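Local coordinates for alginate lyase, family PL7 (Zobellia galactanivorans, PDB 4BE3), which probably cleaves alginate by an eliminative lyase reaction, acting exolytically on this polysaccharide of brown algae, at residues Y140-R151 and R240-Y249. Sequence-based numbering, arbitrary orientation.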
loop_
_atom_site.group_PDB
_atom_site.type_symbol
_atom_site.label_atom_id
_atom_site.label_comp_id
_atom_site.label_asym_id
_atom_site.label_seq_id
_atom_site.Cartn_x
_atom_site.Cartn_y
_atom_site.Cartn_z
ATOM N N TYR A 140 20.217 9.966 -3.982
ATOM C CA TYR A 140 19.370 9.886 -2.756
ATOM C C TYR A 140 19.283 11.324 -2.299
ATOM O O TYR A 140 20.368 11.959 -2.109
ATOM C CB TYR A 140 20.161 9.052 -1.723
ATOM C CG TYR A 140 19.433 9.106 -0.376
ATOM C CD1 TYR A 140 18.303 8.266 -0.181
ATOM C CD2 TYR A 140 19.890 9.977 0.649
ATOM C CE1 TYR A 140 17.642 8.271 1.045
ATOM C CE2 TYR A 140 19.218 10.020 1.898
ATOM C CZ TYR A 140 18.068 9.145 2.023
ATOM O OH TYR A 140 17.386 9.204 3.283
ATOM N N GLU A 141 18.076 11.886 -2.035
ATOM C CA GLU A 141 18.047 13.238 -1.500
ATOM C C GLU A 141 17.744 13.163 -0.013
ATOM O O GLU A 141 16.846 12.357 0.426
ATOM C CB GLU A 141 16.929 13.937 -2.237
ATOM C CG GLU A 141 16.732 15.363 -1.646
ATOM C CD GLU A 141 15.759 16.119 -2.547
ATOM O OE1 GLU A 141 14.710 15.583 -3.070
ATOM O OE2 GLU A 141 16.039 17.344 -2.743
ATOM N N ILE A 142 18.464 13.919 0.845
ATOM C CA ILE A 142 18.186 13.788 2.275
ATOM C C ILE A 142 16.816 14.321 2.624
ATOM O O ILE A 142 16.298 15.240 2.029
ATOM C CB ILE A 142 19.296 14.485 3.149
ATOM C CG1 ILE A 142 19.503 15.921 2.655
ATOM C CG2 ILE A 142 20.623 13.693 3.089
ATOM C CD1 ILE A 142 20.199 16.817 3.775
ATOM N N ASN A 143 16.176 13.657 3.625
ATOM C CA ASN A 143 14.972 14.265 4.157
ATOM C C ASN A 143 15.362 15.277 5.262
ATOM O O ASN A 143 15.501 14.904 6.434
ATOM C CB ASN A 143 14.103 13.128 4.757
ATOM C CG ASN A 143 12.643 13.608 4.981
ATOM O OD1 ASN A 143 11.780 12.884 5.554
ATOM N ND2 ASN A 143 12.344 14.747 4.458
ATOM N N THR A 144 15.675 16.493 4.807
ATOM C CA THR A 144 16.434 17.465 5.604
ATOM C C THR A 144 15.778 17.690 6.970
ATOM O O THR A 144 14.559 17.802 7.042
ATOM C CB THR A 144 16.377 18.809 4.862
ATOM O OG1 THR A 144 16.624 18.558 3.470
ATOM C CG2 THR A 144 17.514 19.812 5.386
ATOM N N LYS A 145 16.584 17.699 8.013
ATOM C CA LYS A 145 16.082 18.065 9.384
ATOM C C LYS A 145 15.947 19.539 9.319
ATOM O O LYS A 145 16.890 20.221 9.072
ATOM C CB LYS A 145 17.099 17.588 10.419
ATOM C CG LYS A 145 16.655 17.782 11.893
ATOM C CD LYS A 145 17.922 17.552 12.712
ATOM C CE LYS A 145 17.830 18.208 14.086
ATOM N NZ LYS A 145 16.825 17.424 14.860
ATOM N N GLY A 146 14.756 20.087 9.543
ATOM C CA GLY A 146 14.657 21.566 9.465
ATOM C C GLY A 146 14.464 22.105 8.047
ATOM O O GLY A 146 13.810 21.494 7.258
ATOM N N ASP A 147 15.091 23.204 7.714
ATOM C CA ASP A 147 14.802 23.957 6.523
ATOM C C ASP A 147 15.355 23.203 5.311
ATOM O O ASP A 147 16.591 23.027 5.117
ATOM C CB ASP A 147 15.541 25.291 6.653
ATOM C CG ASP A 147 15.527 26.150 5.407
ATOM O OD1 ASP A 147 14.710 25.985 4.464
ATOM O OD2 ASP A 147 16.415 27.069 5.397
ATOM N N ASN A 148 14.440 22.909 4.443
ATOM C CA ASN A 148 14.783 22.149 3.208
ATOM C C ASN A 148 15.606 22.961 2.206
ATOM O O ASN A 148 16.068 22.392 1.207
ATOM C CB ASN A 148 13.477 21.707 2.541
ATOM C CG ASN A 148 13.683 20.442 1.618
ATOM O OD1 ASN A 148 13.012 20.282 0.608
ATOM N ND2 ASN A 148 14.560 19.545 2.054
ATOM N N SER A 149 15.830 24.277 2.426
ATOM C CA SER A 149 16.608 24.927 1.411
ATOM C C SER A 149 18.084 24.424 1.515
ATOM O O SER A 149 18.847 24.773 0.633
ATOM C CB SER A 149 16.613 26.475 1.569
ATOM O OG SER A 149 17.172 26.722 2.851
ATOM N N LYS A 150 18.472 23.732 2.603
ATOM C CA LYS A 150 19.852 23.270 2.700
ATOM C C LYS A 150 19.979 21.794 2.200
ATOM O O LYS A 150 21.005 21.129 2.477
ATOM C CB LYS A 150 20.306 23.278 4.146
ATOM C CG LYS A 150 20.491 24.696 4.764
ATOM C CD LYS A 150 20.109 24.546 6.261
ATOM C CE LYS A 150 20.389 25.784 7.166
ATOM N NZ LYS A 150 21.843 25.833 7.508
ATOM N N ARG A 151 18.925 21.276 1.574
ATOM C CA ARG A 151 18.974 19.848 1.108
ATOM C C ARG A 151 20.045 19.591 0.079
ATOM O O ARG A 151 20.571 20.514 -0.544
ATOM C CB ARG A 151 17.630 19.489 0.479
ATOM C CG ARG A 151 17.366 20.313 -0.821
ATOM C CD ARG A 151 15.910 20.075 -1.335
ATOM N NE ARG A 151 15.643 20.909 -2.533
ATOM C CZ ARG A 151 15.578 22.243 -2.512
ATOM N NH1 ARG A 151 15.806 22.945 -1.404
ATOM N NH2 ARG A 151 15.384 22.935 -3.614
ATOM N N ARG A 240 25.266 24.257 0.414
ATOM C CA ARG A 240 24.219 23.270 0.934
ATOM C C ARG A 240 24.925 22.330 1.854
ATOM O O ARG A 240 25.753 21.520 1.463
ATOM C CB ARG A 240 23.550 22.412 -0.105
ATOM C CG ARG A 240 22.781 23.144 -1.112
ATOM C CD ARG A 240 21.435 23.731 -0.664
ATOM N NE ARG A 240 20.835 24.304 -1.905
ATOM C CZ ARG A 240 20.133 23.574 -2.805
ATOM N NH1 ARG A 240 19.935 22.223 -2.641
ATOM N NH2 ARG A 240 19.643 24.175 -3.883
ATOM N N ASP A 241 24.560 22.456 3.093
ATOM C CA ASP A 241 25.223 21.781 4.152
ATOM C C ASP A 241 24.134 21.262 5.136
ATOM O O ASP A 241 24.382 21.194 6.335
ATOM C CB ASP A 241 26.104 22.791 4.854
ATOM C CG ASP A 241 25.323 23.832 5.618
ATOM O OD1 ASP A 241 24.214 24.294 5.202
ATOM O OD2 ASP A 241 25.860 24.189 6.670
ATOM N N GLY A 242 22.926 20.885 4.606
ATOM C CA GLY A 242 21.940 20.328 5.549
ATOM C C GLY A 242 22.333 18.997 6.133
ATOM O O GLY A 242 23.169 18.264 5.558
ATOM N N ILE A 243 21.685 18.661 7.218
ATOM C CA ILE A 243 21.762 17.355 7.817
ATOM C C ILE A 243 20.365 16.710 7.688
ATOM O O ILE A 243 19.324 17.409 7.515
ATOM C CB ILE A 243 22.310 17.403 9.257
ATOM C CG1 ILE A 243 21.413 18.293 10.151
ATOM C CG2 ILE A 243 23.815 17.832 9.190
ATOM C CD1 ILE A 243 21.516 17.975 11.605
ATOM N N GLU A 244 20.346 15.395 7.831
ATOM C CA GLU A 244 19.085 14.657 7.619
ATOM C C GLU A 244 18.478 14.250 8.944
ATOM O O GLU A 244 19.188 13.956 9.942
ATOM C CB GLU A 244 19.391 13.391 6.767
ATOM C CG GLU A 244 18.103 12.573 6.506
ATOM C CD GLU A 244 18.355 11.511 5.431
ATOM O OE1 GLU A 244 19.416 10.865 5.536
ATOM O OE2 GLU A 244 17.451 11.277 4.574
ATOM N N ARG A 245 17.164 14.252 9.014
ATOM C CA ARG A 245 16.523 13.727 10.266
ATOM C C ARG A 245 16.941 12.298 10.524
ATOM O O ARG A 245 17.154 11.509 9.580
ATOM C CB ARG A 245 15.102 13.586 10.120
ATOM C CG ARG A 245 14.452 14.657 9.459
ATOM C CD ARG A 245 13.591 13.769 8.642
ATOM N NE ARG A 245 12.270 14.211 8.738
ATOM C CZ ARG A 245 11.688 15.378 8.403
ATOM N NH1 ARG A 245 12.196 16.405 7.842
ATOM N NH2 ARG A 245 10.424 15.448 8.659
ATOM N N GLU A 246 16.902 11.934 11.806
ATOM C CA GLU A 246 17.524 10.716 12.254
ATOM C C GLU A 246 16.821 9.522 11.601
ATOM O O GLU A 246 17.442 8.493 11.311
ATOM C CB GLU A 246 17.400 10.635 13.822
ATOM C CG GLU A 246 17.793 9.240 14.330
ATOM C CD GLU A 246 17.694 9.170 15.871
ATOM O OE1 GLU A 246 17.250 10.151 16.495
ATOM O OE2 GLU A 246 18.072 8.136 16.436
ATOM N N ASN A 247 15.528 9.668 11.388
ATOM C CA ASN A 247 14.763 8.503 10.863
ATOM C C ASN A 247 14.452 8.615 9.400
ATOM O O ASN A 247 13.554 7.892 8.851
ATOM C CB ASN A 247 13.471 8.292 11.618
ATOM C CG ASN A 247 13.738 7.958 13.115
ATOM O OD1 ASN A 247 13.078 8.527 13.960
ATOM N ND2 ASN A 247 14.746 7.087 13.427
ATOM N N ALA A 248 15.233 9.496 8.732
ATOM C CA ALA A 248 15.131 9.630 7.272
ATOM C C ALA A 248 13.664 9.684 6.800
ATOM O O ALA A 248 12.935 10.651 7.080
ATOM C CB ALA A 248 15.919 8.499 6.538
ATOM N N TYR A 249 13.233 8.730 5.943
ATOM C CA TYR A 249 11.904 8.883 5.361
ATOM C C TYR A 249 10.913 7.918 6.157
ATOM O O TYR A 249 9.879 7.588 5.596
ATOM C CB TYR A 249 11.948 8.381 3.916
ATOM C CG TYR A 249 12.611 9.464 3.019
ATOM C CD1 TYR A 249 11.821 10.546 2.574
ATOM C CD2 TYR A 249 13.978 9.469 2.754
ATOM C CE1 TYR A 249 12.334 11.529 1.760
ATOM C CE2 TYR A 249 14.512 10.466 1.899
ATOM C CZ TYR A 249 13.710 11.440 1.439
ATOM O OH TYR A 249 14.157 12.469 0.638
HETATM O O HOH W 1 19.675 20.756 8.178
#
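Thr-144 and Glu-244 form a single beta bridge in this PL7 alginate lyase, a beta-jelly-roll fold, joining the loop that leaves strand 133-141 to the loop before strand 254-258. The bridge rests on two nearly straight backbone bonds, Lys-145 N to Ile-243 O (2.8 Å) and Arg-245 N to Asn-143 O (3.1 Å). The side chain of Glu-244 runs from this bridge toward Tyr-140: its CB lies 3.8 Å from Ile-142 CB; CG passes beside Asn-143 N and O; CD reaches the edge of the Tyr-140 ring, in its plane. The chain is extended, with CG opposite the backbone N (chi1 -180°), which carries the carboxylate to its donors. OE2 accepts from Asn-143 N (2.9 Å, 170° at the hydrogen), on its anti side but tilted out of the carboxylate plane, and from Tyr-140 OH, modelled at a doubtfully short 2.4 Å. Ser-219 OG holds OE1, so this buried carboxylate is gripped at both oxygens. Alongside, Tyr-249 OH donates to Glu-141 O (2.7 Å) from above the carbonyl plane, and Asn-143 CB makes a CH-pi contact over the Tyr-249 ring face, 3.8 Å from its centroid. A leucine in place of Tyr-249 would probably leave Glu-141 O without this donor and Asn-143 CB without its aromatic platform. At the far end, Arg-240 NH1 donates in its guanidinium plane to Arg-151 O, 2.8 Å away.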